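Local structure of bartonella effector protein (Bep) substrate of VirB T4SS (Bartonella clarridgeiae, 4YK2) at residues I62-S73 and I113-M124. The protein is a Bartonella effector whose BID domain, the part described here, probably serves as the secretion signal for the VirB type IV secretion system. Numbering follows the deposited sequence.
Sequences IHENPSFTKIIS and IHKYADAVENSM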
loop_
_atom_site.group_PDB
_atom_site.type_symbol
_atom_site.label_atom_id
_atom_site.label_comp_id
_atom_site.label_asym_id
_atom_site.label_seq_id
_atom_site.Cartn_x
_atom_site.Cartn_y
_atom_site.Cartn_z
ATOM N N ILE A 62 1.957 -5.491 8.512
ATOM C CA ILE A 62 0.524 -5.242 8.573
ATOM C C ILE A 62 -0.212 -6.566 8.453
ATOM O O ILE A 62 -1.173 -6.822 9.183
ATOM C CB ILE A 62 0.078 -4.244 7.482
ATOM C CG1 ILE A 62 0.515 -2.827 7.863
ATOM C CG2 ILE A 62 -1.433 -4.279 7.289
ATOM C CD1 ILE A 62 0.397 -1.825 6.733
ATOM N N HIS A 63 0.243 -7.418 7.546
ATOM C CA HIS A 63 -0.401 -8.719 7.378
ATOM C C HIS A 63 -0.426 -9.493 8.696
ATOM O O HIS A 63 -1.431 -10.107 9.057
ATOM C CB HIS A 63 0.307 -9.543 6.309
ATOM C CG HIS A 63 -0.386 -10.836 5.999
ATOM N ND1 HIS A 63 -0.122 -12.004 6.683
ATOM C CD2 HIS A 63 -1.350 -11.134 5.098
ATOM C CE1 HIS A 63 -0.884 -12.972 6.203
ATOM N NE2 HIS A 63 -1.643 -12.471 5.244
ATOM N N GLU A 64 0.688 -9.444 9.411
ATOM C CA GLU A 64 0.833 -10.132 10.689
ATOM C C GLU A 64 0.022 -9.457 11.791
ATOM O O GLU A 64 -0.588 -10.116 12.632
ATOM C CB GLU A 64 2.312 -10.179 11.078
ATOM C CG GLU A 64 2.571 -10.210 12.572
ATOM C CD GLU A 64 2.461 -11.591 13.156
ATOM O OE1 GLU A 64 2.168 -12.538 12.391
ATOM O OE2 GLU A 64 2.673 -11.728 14.381
ATOM N N ASN A 65 0.033 -8.132 11.793
ATOM C CA ASN A 65 -0.724 -7.382 12.774
ATOM C C ASN A 65 -1.288 -6.120 12.145
ATOM O O ASN A 65 -0.615 -5.098 12.112
ATOM C CB ASN A 65 0.149 -7.030 13.981
ATOM C CG ASN A 65 -0.661 -6.424 15.113
ATOM O OD1 ASN A 65 -1.878 -6.256 14.995
ATOM N ND2 ASN A 65 0.002 -6.106 16.221
ATOM N N PRO A 66 -2.537 -6.185 11.654
ATOM C CA PRO A 66 -3.111 -5.042 10.940
ATOM C C PRO A 66 -3.309 -3.804 11.801
ATOM O O PRO A 66 -3.564 -2.723 11.260
ATOM C CB PRO A 66 -4.458 -5.588 10.442
ATOM C CG PRO A 66 -4.252 -7.053 10.369
ATOM C CD PRO A 66 -3.408 -7.367 11.565
ATOM N N SER A 67 -3.174 -3.927 13.116
ATOM C CA SER A 67 -3.249 -2.729 13.954
ATOM C C SER A 67 -2.069 -1.764 13.703
ATOM O O SER A 67 -2.120 -0.604 14.120
ATOM C CB SER A 67 -3.328 -3.105 15.441
ATOM O OG SER A 67 -2.098 -3.611 15.928
ATOM N N PHE A 68 -1.021 -2.218 13.013
ATOM C CA PHE A 68 0.106 -1.328 12.667
ATOM C C PHE A 68 -0.210 -0.381 11.494
ATOM O O PHE A 68 0.576 0.524 11.195
ATOM C CB PHE A 68 1.371 -2.133 12.307
ATOM C CG PHE A 68 2.146 -2.633 13.497
ATOM C CD1 PHE A 68 2.713 -1.749 14.398
ATOM C CD2 PHE A 68 2.324 -3.995 13.700
ATOM C CE1 PHE A 68 3.429 -2.210 15.499
ATOM C CE2 PHE A 68 3.046 -4.464 14.793
ATOM C CZ PHE A 68 3.600 -3.568 15.690
ATOM N N THR A 69 -1.349 -0.591 10.839
ATOM C CA THR A 69 -1.721 0.160 9.640
ATOM C C THR A 69 -1.797 1.669 9.877
ATOM O O THR A 69 -1.364 2.461 9.038
ATOM C CB THR A 69 -3.076 -0.334 9.079
ATOM O OG1 THR A 69 -2.949 -1.708 8.690
ATOM C CG2 THR A 69 -3.502 0.490 7.864
ATOM N N LYS A 70 -2.319 2.072 11.029
ATOM C CA LYS A 70 -2.459 3.491 11.310
ATOM C C LYS A 70 -1.091 4.198 11.357
ATOM O O LYS A 70 -0.913 5.275 10.774
ATOM C CB LYS A 70 -3.217 3.701 12.623
ATOM C CG LYS A 70 -3.517 5.174 12.925
ATOM C CD LYS A 70 -4.148 5.358 14.297
ATOM C CE LYS A 70 -4.613 6.791 14.492
ATOM N NZ LYS A 70 -5.534 6.920 15.658
ATOM N N ILE A 71 -0.127 3.580 12.033
ATOM C CA ILE A 71 1.208 4.165 12.200
ATOM C C ILE A 71 1.946 4.257 10.865
ATOM O O ILE A 71 2.496 5.295 10.499
ATOM C CB ILE A 71 2.032 3.347 13.219
ATOM C CG1 ILE A 71 1.551 3.648 14.640
ATOM C CG2 ILE A 71 3.523 3.668 13.092
ATOM C CD1 ILE A 71 2.011 2.626 15.676
ATOM N N ILE A 72 1.949 3.153 10.136
ATOM C CA ILE A 72 2.574 3.105 8.827
ATOM C C ILE A 72 1.935 4.098 7.843
ATOM O O ILE A 72 2.649 4.806 7.127
ATOM C CB ILE A 72 2.546 1.666 8.308
ATOM C CG1 ILE A 72 3.546 0.828 9.128
ATOM C CG2 ILE A 72 2.887 1.620 6.819
ATOM C CD1 ILE A 72 3.360 -0.694 9.008
ATOM N N SER A 73 0.604 4.189 7.848
ATOM C CA SER A 73 -0.128 5.085 6.947
ATOM C C SER A 73 0.148 6.551 7.210
ATOM O O SER A 73 0.268 7.340 6.274
ATOM C CB SER A 73 -1.644 4.844 7.063
ATOM O OG SER A 73 -1.946 3.550 6.581
ATOM N N ILE A 113 -3.483 0.514 0.921
ATOM C CA ILE A 113 -2.945 -0.156 2.098
ATOM C C ILE A 113 -4.034 -0.328 3.160
ATOM O O ILE A 113 -4.112 -1.374 3.806
ATOM C CB ILE A 113 -1.718 0.607 2.648
ATOM C CG1 ILE A 113 -0.534 0.439 1.693
ATOM C CG2 ILE A 113 -1.342 0.113 4.049
ATOM C CD1 ILE A 113 0.642 1.380 2.007
ATOM N N HIS A 114 -4.893 0.675 3.328
ATOM C CA HIS A 114 -6.017 0.553 4.263
ATOM C C HIS A 114 -6.984 -0.552 3.810
ATOM O O HIS A 114 -7.465 -1.335 4.633
ATOM C CB HIS A 114 -6.776 1.876 4.406
ATOM C CG HIS A 114 -6.186 2.814 5.416
ATOM N ND1 HIS A 114 -6.293 2.612 6.776
ATOM C CD2 HIS A 114 -5.497 3.973 5.261
ATOM C CE1 HIS A 114 -5.680 3.595 7.415
ATOM N NE2 HIS A 114 -5.194 4.438 6.519
ATOM N N LYS A 115 -7.259 -0.622 2.510
ATOM C CA LYS A 115 -8.124 -1.684 1.973
ATOM C C LYS A 115 -7.509 -3.070 2.157
ATOM O O LYS A 115 -8.202 -4.015 2.527
ATOM C CB LYS A 115 -8.423 -1.443 0.497
ATOM C CG LYS A 115 -9.379 -0.290 0.253
ATOM C CD LYS A 115 -9.722 -0.158 -1.217
ATOM C CE LYS A 115 -10.575 1.087 -1.452
ATOM N NZ LYS A 115 -10.584 1.497 -2.883
ATOM N N TYR A 116 -6.208 -3.181 1.896
ATOM C CA TYR A 116 -5.467 -4.413 2.132
ATOM C C TYR A 116 -5.587 -4.844 3.594
ATOM O O TYR A 116 -5.942 -5.991 3.893
ATOM C CB TYR A 116 -3.995 -4.216 1.732
ATOM C CG TYR A 116 -3.080 -5.353 2.116
ATOM C CD1 TYR A 116 -2.976 -6.489 1.320
ATOM C CD2 TYR A 116 -2.298 -5.280 3.263
ATOM C CE1 TYR A 116 -2.140 -7.520 1.668
ATOM C CE2 TYR A 116 -1.459 -6.307 3.620
ATOM C CZ TYR A 116 -1.380 -7.423 2.814
ATOM O OH TYR A 116 -0.535 -8.443 3.170
ATOM N N ALA A 117 -5.321 -3.914 4.505
ATOM C CA ALA A 117 -5.421 -4.185 5.941
ATOM C C ALA A 117 -6.822 -4.619 6.362
ATOM O O ALA A 117 -6.967 -5.522 7.179
ATOM C CB ALA A 117 -5.008 -2.970 6.734
ATOM N N ASP A 118 -7.844 -3.955 5.829
ATOM C CA ASP A 118 -9.230 -4.307 6.122
ATOM C C ASP A 118 -9.553 -5.715 5.648
ATOM O O ASP A 118 -10.253 -6.460 6.330
ATOM C CB ASP A 118 -10.205 -3.326 5.464
ATOM C CG ASP A 118 -10.243 -1.972 6.157
ATOM O OD1 ASP A 118 -9.657 -1.839 7.249
ATOM O OD2 ASP A 118 -10.876 -1.044 5.608
ATOM N N ALA A 119 -9.049 -6.069 4.467
ATOM C CA ALA A 119 -9.326 -7.380 3.890
ATOM C C ALA A 119 -8.624 -8.461 4.699
ATOM O O ALA A 119 -9.192 -9.521 4.951
ATOM C CB ALA A 119 -8.895 -7.431 2.436
ATOM N N VAL A 120 -7.393 -8.187 5.117
ATOM C CA VAL A 120 -6.656 -9.115 5.966
ATOM C C VAL A 120 -7.369 -9.269 7.310
ATOM O O VAL A 120 -7.576 -10.382 7.797
ATOM C CB VAL A 120 -5.200 -8.654 6.173
ATOM C CG1 VAL A 120 -4.507 -9.545 7.197
ATOM C CG2 VAL A 120 -4.436 -8.659 4.848
ATOM N N GLU A 121 -7.735 -8.140 7.906
ATOM C CA GLU A 121 -8.423 -8.124 9.192
ATOM C C GLU A 121 -9.739 -8.896 9.127
ATOM O O GLU A 121 -10.130 -9.559 10.085
ATOM C CB GLU A 121 -8.686 -6.681 9.634
ATOM C CG GLU A 121 -9.345 -6.542 10.988
ATOM C CD GLU A 121 -8.343 -6.356 12.105
ATOM O OE1 GLU A 121 -8.235 -7.251 12.969
ATOM O OE2 GLU A 121 -7.669 -5.307 12.122
ATOM N N ASN A 122 -10.417 -8.815 7.989
ATOM C CA ASN A 122 -11.696 -9.494 7.836
ATOM C C ASN A 122 -11.504 -10.995 7.652
ATOM O O ASN A 122 -12.318 -11.790 8.119
ATOM C CB ASN A 122 -12.484 -8.922 6.654
ATOM C CG ASN A 122 -13.709 -9.763 6.312
ATOM O OD1 ASN A 122 -14.760 -9.643 6.949
ATOM N ND2 ASN A 122 -13.573 -10.631 5.313
ATOM N N SER A 123 -10.432 -11.383 6.972
ATOM C CA SER A 123 -10.180 -12.792 6.699
ATOM C C SER A 123 -9.849 -13.550 7.979
ATOM O O SER A 123 -10.048 -14.760 8.055
ATOM C CB SER A 123 -9.043 -12.955 5.696
ATOM O OG SER A 123 -7.808 -12.561 6.272
ATOM N N MET A 124 -9.344 -12.832 8.980
ATOM C CA MET A 124 -8.986 -13.437 10.261
ATOM C C MET A 124 -10.231 -13.900 11.025
ATOM O O MET A 124 -10.125 -14.661 11.986
ATOM C CB MET A 124 -8.170 -12.455 11.119
ATOM C CG MET A 124 -6.727 -12.249 10.650
ATOM S SD MET A 124 -5.807 -10.973 11.560
ATOM C CE MET A 124 -4.162 -11.218 10.888
#
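Ala-117, Thr-69 and Ile-62 meet at the middle of this contact, in the four-helix bundle of the BID domain, where the turn joining helices 56-64 and 69-78 lies against helix 106-123. The axes of segments 69-73 and 113-123 run nearly antiparallel at 169°. The backbones come close here, Pro-66 CA 5.6 Å from Ala-117 CA, consistent with the small side chain of Ala-117: its CB lies 3.1 Å from OG1 of Thr-69 and also touches CG2 of Ile-62. That hydroxyl stands beside its own backbone N (chi1 -62°) and bonds back to the carbonyl O of Pro-66, which also accepts from Thr-69 N; the same torsion sends CG2 toward the imidazole of His-114, 3.7 Å from ND1. One turn on, OG of Ser-73 donates to Thr-69 O and lies 3.4 Å from His-114 NE2. Deeper in, Ile-62 crosses Ile-113 at about a right angle, CD1 against CG2, while its own CG2 meets the edge of the Tyr-116 ring. Val-120 CG2 sits over one face of that ring, toward the rim, and Tyr-116 also touches Glu-38 of helix 21-49. CG of His-63 is anti to the backbone N (chi1 -175°), which lays the imidazole across the hydroxyl end of Tyr-116; Tyr-116 OH lies at its edge, near its plane, 3.4 Å from His-63 CD2. Pro-66 and Val-120 cross at about a right angle, CG against CG1, and Glu-121, bent at chi2, brings OE2 to 3.6 Å from Pro-66 CB. Past Ser-123, CE of the extended but poorly ordered Met-124 lies 4.0 Å from CD of Pro-66.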